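Local structure of citryl-spermidine/3,4-dihydroxybenzoyl-citryl-spermidine:spermidine ligase (Bacillus anthracis, 3TO3) at residues 126-131 and 164-169; 168-173 and 304-309. The protein catalyses the ATP-dependent condensation of spermidine with citryl-spermidine intermediates, a step in the biosynthesis of the siderophore petrobactin. All coordinates share one frame; numbering follows the deposited sequence.

Contact 1. Residues 126-131 and 164-169; sequences EQTIFK and HPSYKA
Helix 115-138 packs against the irregular loop 164-169 of the IucA/IucC family region; the CA atoms of T128 and K168 are the nearest pair across the two segments. T128 presents its two branches to different parts of the loop. CG2 lies anti to the backbone N and sits almost exactly over the centre of the Y167 ring, 3.7 Å from its centroid and 4° off the ring normal, a CH-pi contact. OG1 faces the loop backbone, close to S166 CB, and takes a weak, bent bond from K168 N (N to OG1 3.3 Å). That hydroxyl is also bonded to E124 O, one turn earlier in the helix. K131 reaches the next residue of the loop. Its chain bends at chi2 (96°), runs past K168 O and brings NZ to A169 O at 3.1 Å, in the carbonyl plane. The same NZ donates to Q127 OE1 at 2.9 Å, on a lone pair of the amide oxygen. NZ also bonds to F173 O and probably to R170 O, farther along the same loop. Q127 CB touches A169 O as well, at 3.3 Å. K168 NZ forms salt bridges with both D132 and E184, and Y167 OH bonds to D132. The buried ammonium of K131 thus meets four oxygens, Q127 OE1, A169 O, R170 O and F173 O, which probably favours its charged form and ties the loop backbone to the helix.

Contact 2. Residues 168-173 and 304-309; sequences KARIGF and ILNTST
I171 N gives a hydrogen bond to L305 O at 2.8 Å, and L305 N returns one to I171 O at 3.1 Å. The two residues form a single antiparallel bridge, a hydrogen-bonded pair. R170 and I171 both face L305, which makes a G1 beta bulge at the end of strand 297-306. R170, the first residue of the bulge, has the positive phi (46°) usual at that position of a G1 bulge. A type II turn follows from R170 to F173, with G172 at backbone angles that call for glycine. Beside the bridge, N306 OD1 accepts a hydrogen bond from R170 N at 3.0 Å, and A169 N lies near it, at a poor angle for bonding. The R170 N-H comes from above the amide plane, 51° out of it, and not along a lone pair. On one flank, I171 and L305 lie side by side and touch CB to CB at 3.8 Å. On another, I304 CG2 meets F173 CE1, while I304 CD1 stands over one face of the F173 ring, towards its rim. The extended R170 chain runs alongside N306, its CG 3.7 Å from N306 ND2, and K168 CG lies over one guanidinium face, towards its rim. R170 NH1 bonds to N178 and forms a salt bridge with E184. The bulge lies next to the nucleotide site: the N306 side chain is about 4 Å from bound ATP, and F173 packs on M284 of the ATP-binding site. A water links R170 and N306 by weak bonds, accepting from R170 NH2 and from N306 ND2 (ND2 to water 3.1 Å).

Contacts 1 and 2 have centres about 8 Å apart and lie on the same side of the chain's centre. They share K168 and A169. Along the chain, helix 115-138 comes first, then the loop between helices 150-156 and 175-181, and much later strand 297-306 of the mixed sheet. The loop is therefore held between a helix and a strand end. K131 joins the contacts directly: its NZ bonds to F173 O at 2.8 Å and probably also to R170 O. Q127 packs on I171 too. The chain of contacts connects helix 115-138 to the edge of the ATP site, where Y167 and N306 both come near the nucleotide.

Contact 1. Residues 126-131 and 164-169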
ATOM      1  N   GLU B 126      -0.532  12.390   8.360  1.00 33.83           N
ATOM      2  CA  GLU B 126      -1.948  12.513   8.074  1.00 36.66           C
ATOM      3  C   GLU B 126      -2.712  11.291   8.568  1.00 39.47           C
ATOM      4  O   GLU B 126      -3.830  11.402   9.052  1.00 40.88           O
ATOM      5  CB  GLU B 126      -2.182  12.689   6.557  1.00 32.19           C
ATOM      6  CG  GLU B 126      -1.782  14.059   6.074  1.00 39.33           C
ATOM      7  CD  GLU B 126      -1.865  14.208   4.549  1.00 54.55           C
ATOM      8  OE1 GLU B 126      -1.951  13.183   3.829  1.00 55.25           O
ATOM      9  OE2 GLU B 126      -1.841  15.363   4.073  1.00 56.75           O
ATOM     10  N   GLN B 127      -2.122  10.115   8.428  1.00 39.33           N
ATOM     11  CA  GLN B 127      -2.793   8.917   8.895  1.00 35.12           C
ATOM     12  C   GLN B 127      -2.845   8.907  10.414  1.00 36.78           C
ATOM     13  O   GLN B 127      -3.799   8.408  10.985  1.00 35.04           O
ATOM     14  CB  GLN B 127      -2.129   7.656   8.351  1.00 36.38           C
ATOM     15  CG  GLN B 127      -2.451   7.427   6.894  1.00 38.31           C
ATOM     16  CD  GLN B 127      -3.929   7.517   6.611  1.00 42.05           C
ATOM     17  OE1 GLN B 127      -4.742   6.769   7.169  1.00 45.20           O
ATOM     18  NE2 GLN B 127      -4.291   8.433   5.750  1.00 47.81           N
ATOM     19  N   THR B 128      -1.829   9.490  11.056  1.00 36.21           N
ATOM     20  CA  THR B 128      -1.781   9.571  12.512  1.00 34.98           C
ATOM     21  C   THR B 128      -2.918  10.449  13.002  1.00 41.94           C
ATOM     22  O   THR B 128      -3.723  10.035  13.834  1.00 40.70           O
ATOM     23  CB  THR B 128      -0.400  10.082  13.035  1.00 34.68           C
ATOM     24  OG1 THR B 128       0.549   9.028  12.882  1.00 37.92           O
ATOM     25  CG2 THR B 128      -0.458  10.451  14.519  1.00 31.01           C
ATOM     26  N   ILE B 129      -2.988  11.653  12.459  1.00 37.04           N
ATOM     27  CA  ILE B 129      -4.087  12.556  12.732  1.00 36.55           C
ATOM     28  C   ILE B 129      -5.422  11.856  12.518  1.00 40.87           C
ATOM     29  O   ILE B 129      -6.338  11.960  13.337  1.00 36.21           O
ATOM     30  CB  ILE B 129      -3.978  13.802  11.822  1.00 41.65           C
ATOM     31  CG1 ILE B 129      -2.787  14.646  12.261  1.00 40.49           C
ATOM     32  CG2 ILE B 129      -5.226  14.656  11.871  1.00 36.11           C
ATOM     33  CD1 ILE B 129      -2.559  15.763  11.391  1.00 34.99           C
ATOM     34  N   PHE B 130      -5.539  11.134  11.413  1.00 39.82           N
ATOM     35  CA  PHE B 130      -6.799  10.470  11.118  1.00 41.26           C
ATOM     36  C   PHE B 130      -7.154   9.382  12.139  1.00 45.43           C
ATOM     37  O   PHE B 130      -8.248   9.381  12.691  1.00 41.64           O
ATOM     38  CB  PHE B 130      -6.756   9.890   9.706  1.00 37.22           C
ATOM     39  CG  PHE B 130      -7.957   9.049   9.343  1.00 39.72           C
ATOM     40  CD1 PHE B 130      -9.198   9.633   9.089  1.00 35.38           C
ATOM     41  CD2 PHE B 130      -7.828   7.688   9.200  1.00 40.62           C
ATOM     42  CE1 PHE B 130     -10.303   8.863   8.721  1.00 40.06           C
ATOM     43  CE2 PHE B 130      -8.931   6.892   8.819  1.00 49.40           C
ATOM     44  CZ  PHE B 130     -10.174   7.485   8.591  1.00 48.94           C
ATOM     45  N   LYS B 131      -6.235   8.452  12.381  1.00 42.70           N
ATOM     46  CA  LYS B 131      -6.500   7.413  13.349  1.00 39.38           C
ATOM     47  C   LYS B 131      -6.646   7.925  14.787  1.00 46.39           C
ATOM     48  O   LYS B 131      -7.437   7.360  15.546  1.00 38.73           O
ATOM     49  CB  LYS B 131      -5.467   6.294  13.289  1.00 36.80           C
ATOM     50  CG  LYS B 131      -5.823   5.249  12.235  1.00 41.10           C
ATOM     51  CD  LYS B 131      -5.095   5.503  10.913  1.00 39.96           C
ATOM     52  CE  LYS B 131      -5.288   4.326   9.947  1.00 45.91           C
ATOM     53  NZ  LYS B 131      -4.423   4.390   8.740  1.00 45.92           N
ATOM     54  N   HIS B 164       7.417  10.905  18.952  1.00 57.66           N
ATOM     55  CA  HIS B 164       7.257  10.670  17.509  1.00 58.59           C
ATOM     56  C   HIS B 164       6.040  11.398  16.978  1.00 52.50           C
ATOM     57  O   HIS B 164       4.929  11.125  17.408  1.00 54.03           O
ATOM     58  CB  HIS B 164       7.117   9.175  17.167  1.00 51.47           C
ATOM     59  CG  HIS B 164       8.362   8.384  17.391  1.00 64.22           C
ATOM     60  ND1 HIS B 164       9.516   8.597  16.668  1.00 74.04           N
ATOM     61  CD2 HIS B 164       8.627   7.357  18.237  1.00 68.46           C
ATOM     62  CE1 HIS B 164      10.442   7.741  17.067  1.00 76.66           C
ATOM     63  NE2 HIS B 164       9.927   6.972  18.010  1.00 70.04           N
ATOM     64  N   PRO B 165       6.247  12.322  16.025  1.00 49.96           N
ATOM     65  CA  PRO B 165       5.080  13.059  15.524  1.00 52.72           C
ATOM     66  C   PRO B 165       4.046  12.174  14.808  1.00 52.58           C
ATOM     67  O   PRO B 165       2.847  12.471  14.920  1.00 48.65           O
ATOM     68  CB  PRO B 165       5.688  14.146  14.631  1.00 48.86           C
ATOM     69  CG  PRO B 165       7.129  13.736  14.426  1.00 42.11           C
ATOM     70  CD  PRO B 165       7.519  12.938  15.606  1.00 42.67           C
ATOM     71  N   SER B 166       4.429  11.103  14.121  1.00 47.30           N
ATOM     72  CA  SER B 166       3.334  10.210  13.785  1.00 56.79           C
ATOM     73  C   SER B 166       3.361   8.939  14.666  1.00 55.91           C
ATOM     74  O   SER B 166       4.018   7.938  14.334  1.00 67.47           O
ATOM     75  CB  SER B 166       3.446   9.835  12.303  1.00 58.94           C
ATOM     76  OG  SER B 166       4.699   9.244  12.052  1.00 55.71           O
ATOM     77  N   TYR B 167       2.527   8.955  15.702  1.00 50.81           N
ATOM     78  CA  TYR B 167       2.466   7.899  16.707  1.00 49.10           C
ATOM     79  C   TYR B 167       1.361   6.870  16.486  1.00 47.62           C
ATOM     80  O   TYR B 167       1.260   5.888  17.215  1.00 59.93           O
ATOM     81  CB  TYR B 167       2.261   8.571  18.086  1.00 56.25           C
ATOM     82  CG  TYR B 167       1.170   9.658  18.128  1.00 46.42           C
ATOM     83  CD1 TYR B 167      -0.171   9.321  18.298  1.00 49.67           C
ATOM     84  CD2 TYR B 167       1.476  11.003  17.960  1.00 51.85           C
ATOM     85  CE1 TYR B 167      -1.174  10.291  18.330  1.00 49.94           C
ATOM     86  CE2 TYR B 167       0.476  11.988  17.993  1.00 46.58           C
ATOM     87  CZ  TYR B 167      -0.849  11.615  18.183  1.00 50.01           C
ATOM     88  OH  TYR B 167      -1.855  12.551  18.209  1.00 50.90           O
ATOM     89  N   LYS B 168       0.435   7.236  15.615  1.00 48.55           N
ATOM     90  CA  LYS B 168      -0.684   6.450  15.075  1.00 53.69           C
ATOM     91  C   LYS B 168      -0.792   5.947  13.613  1.00 49.42           C
ATOM     92  O   LYS B 168      -1.907   5.670  13.167  1.00 54.06           O
ATOM     93  CB  LYS B 168      -2.027   6.889  15.666  1.00 54.91           C
ATOM     94  CG  LYS B 168      -2.771   5.726  16.320  1.00 53.64           C
ATOM     95  CD  LYS B 168      -3.882   6.248  17.219  1.00 47.33           C
ATOM     96  CE  LYS B 168      -3.462   6.195  18.677  1.00 49.47           C
ATOM     97  NZ  LYS B 168      -4.536   6.684  19.555  1.00 52.49           N
ATOM     98  N   ALA B 169       0.250   6.062  12.805  1.00 44.79           N
ATOM     99  CA  ALA B 169       0.076   5.938  11.350  1.00 40.53           C
ATOM    100  C   ALA B 169      -0.760   4.744  10.906  1.00 43.25           C
ATOM    101  O   ALA B 169      -1.723   4.906  10.127  1.00 42.77           O
ATOM    102  CB  ALA B 169       1.415   5.916  10.653  1.00 34.44           C
TER

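Contact 2. Residues 168-173 and 304-309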
ATOM      1  N   LYS B 168       0.435   7.236  15.615  1.00 48.55           N
ATOM      2  CA  LYS B 168      -0.684   6.450  15.075  1.00 53.69           C
ATOM      3  C   LYS B 168      -0.792   5.947  13.613  1.00 49.42           C
ATOM      4  O   LYS B 168      -1.907   5.670  13.167  1.00 54.06           O
ATOM      5  CB  LYS B 168      -2.027   6.889  15.666  1.00 54.91           C
ATOM      6  CG  LYS B 168      -2.771   5.726  16.320  1.00 53.64           C
ATOM      7  CD  LYS B 168      -3.882   6.248  17.219  1.00 47.33           C
ATOM      8  CE  LYS B 168      -3.462   6.195  18.677  1.00 49.47           C
ATOM      9  NZ  LYS B 168      -4.536   6.684  19.555  1.00 52.49           N
ATOM     10  N   ALA B 169       0.250   6.062  12.805  1.00 44.79           N
ATOM     11  CA  ALA B 169       0.076   5.938  11.350  1.00 40.53           C
ATOM     12  C   ALA B 169      -0.760   4.744  10.906  1.00 43.25           C
ATOM     13  O   ALA B 169      -1.723   4.906  10.127  1.00 42.77           O
ATOM     14  CB  ALA B 169       1.415   5.916  10.653  1.00 34.44           C
ATOM     15  N   ARG B 170      -0.397   3.570  11.402  1.00 40.94           N
ATOM     16  CA  ARG B 170      -1.056   2.319  11.022  1.00 47.20           C
ATOM     17  C   ARG B 170      -1.272   2.175   9.515  1.00 49.49           C
ATOM     18  O   ARG B 170      -2.398   1.900   9.083  1.00 46.49           O
ATOM     19  CB  ARG B 170      -2.403   2.174  11.731  1.00 51.23           C
ATOM     20  CG  ARG B 170      -2.302   1.726  13.170  1.00 57.97           C
ATOM     21  CD  ARG B 170      -3.597   1.974  13.941  1.00 49.93           C
ATOM     22  NE  ARG B 170      -3.326   2.040  15.366  1.00 50.03           N
ATOM     23  CZ  ARG B 170      -4.249   2.152  16.319  1.00 46.92           C
ATOM     24  NH1 ARG B 170      -5.537   2.225  16.009  1.00 40.85           N
ATOM     25  NH2 ARG B 170      -3.867   2.218  17.590  1.00 49.24           N
ATOM     26  N   ILE B 171      -0.226   2.381   8.712  1.00 50.80           N
ATOM     27  CA  ILE B 171      -0.345   2.225   7.247  1.00 38.72           C
ATOM     28  C   ILE B 171      -0.712   0.760   6.882  1.00 43.07           C
ATOM     29  O   ILE B 171      -0.033  -0.211   7.268  1.00 48.51           O
ATOM     30  CB  ILE B 171       0.951   2.669   6.512  1.00 56.15           C
ATOM     31  CG1 ILE B 171       1.523   3.954   7.142  1.00 46.20           C
ATOM     32  CG2 ILE B 171       0.733   2.809   4.954  1.00 35.20           C
ATOM     33  CD1 ILE B 171       0.655   5.175   7.036  1.00 45.29           C
ATOM     34  N   GLY B 172      -1.780   0.616   6.108  1.00 44.17           N
ATOM     35  CA  GLY B 172      -2.442  -0.664   5.891  1.00 37.72           C
ATOM     36  C   GLY B 172      -3.824  -0.835   6.520  1.00 44.47           C
ATOM     37  O   GLY B 172      -4.593  -1.655   6.006  1.00 47.29           O
ATOM     38  N   PHE B 173      -4.188  -0.037   7.541  1.00 46.04           N
ATOM     39  CA  PHE B 173      -5.572  -0.030   8.073  1.00 48.53           C
ATOM     40  C   PHE B 173      -6.352   1.133   7.489  1.00 46.33           C
ATOM     41  O   PHE B 173      -5.941   2.300   7.630  1.00 38.81           O
ATOM     42  CB  PHE B 173      -5.637   0.131   9.616  1.00 45.74           C
ATOM     43  CG  PHE B 173      -5.285  -1.118  10.414  1.00 50.64           C
ATOM     44  CD1 PHE B 173      -4.977  -2.316   9.799  1.00 50.69           C
ATOM     45  CD2 PHE B 173      -5.257  -1.074  11.810  1.00 51.15           C
ATOM     46  CE1 PHE B 173      -4.652  -3.482  10.568  1.00 49.31           C
ATOM     47  CE2 PHE B 173      -4.934  -2.207  12.568  1.00 45.91           C
ATOM     48  CZ  PHE B 173      -4.627  -3.415  11.943  1.00 44.69           C
ATOM     49  N   ILE B 304       2.038  -3.995   8.752  1.00 51.92           N
ATOM     50  CA  ILE B 304       1.454  -2.666   8.784  1.00 64.77           C
ATOM     51  C   ILE B 304       2.589  -1.813   9.305  1.00 64.86           C
ATOM     52  O   ILE B 304       3.528  -2.297   9.972  1.00 56.36           O
ATOM     53  CB  ILE B 304       0.185  -2.460   9.727  1.00 62.05           C
ATOM     54  CG1 ILE B 304       0.557  -2.559  11.202  1.00 65.32           C
ATOM     55  CG2 ILE B 304      -1.005  -3.353   9.376  1.00 51.35           C
ATOM     56  CD1 ILE B 304      -0.574  -2.141  12.128  1.00 72.18           C
ATOM     57  N   LEU B 305       2.507  -0.536   8.990  1.00 62.24           N
ATOM     58  CA  LEU B 305       3.558   0.361   9.367  1.00 64.96           C
ATOM     59  C   LEU B 305       3.049   1.327  10.427  1.00 63.75           C
ATOM     60  O   LEU B 305       2.127   2.124  10.197  1.00 62.69           O
ATOM     61  CB  LEU B 305       4.059   1.092   8.137  1.00 73.35           C
ATOM     62  CG  LEU B 305       5.404   1.767   8.300  1.00 88.50           C
ATOM     63  CD1 LEU B 305       6.409   1.114   7.336  1.00 91.95           C
ATOM     64  CD2 LEU B 305       5.239   3.279   8.058  1.00 92.74           C
ATOM     65  N   ASN B 306       3.662   1.222  11.597  1.00 69.90           N
ATOM     66  CA  ASN B 306       3.417   2.111  12.714  1.00 88.28           C
ATOM     67  C   ASN B 306       4.725   2.713  13.157  1.00104.45           C
ATOM     68  O   ASN B 306       5.654   1.977  13.511  1.00112.03           O
ATOM     69  CB  ASN B 306       2.834   1.326  13.871  1.00 89.57           C
ATOM     70  CG  ASN B 306       1.498   1.822  14.260  1.00 89.87           C
ATOM     71  OD1 ASN B 306       1.106   2.917  13.866  1.00 85.41           O
ATOM     72  ND2 ASN B 306       0.773   1.028  15.038  1.00 92.82           N
ATOM     73  N   THR B 307       4.800   4.039  13.147  1.00111.31           N
ATOM     74  CA  THR B 307       6.030   4.742  13.502  1.00118.18           C
ATOM     75  C   THR B 307       7.159   4.462  12.497  1.00119.17           C
ATOM     76  O   THR B 307       8.340   4.460  12.848  1.00119.80           O
ATOM     77  CB  THR B 307       6.470   4.457  14.976  1.00131.77           C
ATOM     78  OG1 THR B 307       7.186   5.584  15.492  1.00132.15           O
ATOM     79  CG2 THR B 307       7.345   3.197  15.091  1.00130.65           C
ATOM     80  N   SER B 308       6.766   4.230  11.247  1.00119.30           N
ATOM     81  CA  SER B 308       7.701   4.139  10.117  1.00119.99           C
ATOM     82  C   SER B 308       8.366   2.771   9.869  1.00110.75           C
ATOM     83  O   SER B 308       9.094   2.607   8.883  1.00111.29           O
ATOM     84  CB  SER B 308       8.747   5.262  10.184  1.00126.78           C
ATOM     85  OG  SER B 308       8.118   6.532  10.303  1.00129.69           O
ATOM     86  N   THR B 309       8.115   1.797  10.744  1.00 99.87           N
ATOM     87  CA  THR B 309       8.672   0.451  10.575  1.00 93.41           C
ATOM     88  C   THR B 309       7.607  -0.639  10.431  1.00 82.30           C
ATOM     89  O   THR B 309       6.575  -0.594  11.106  1.00 76.32           O
ATOM     90  CB  THR B 309       9.524   0.061  11.779  1.00 97.13           C
ATOM     91  OG1 THR B 309       9.850   1.238  12.536  1.00101.67           O
ATOM     92  CG2 THR B 309      10.784  -0.670  11.320  1.00 96.21           C
TER
HETATM   93  O   HOH W   1      -0.575   2.623  17.330  1.00 67.22           O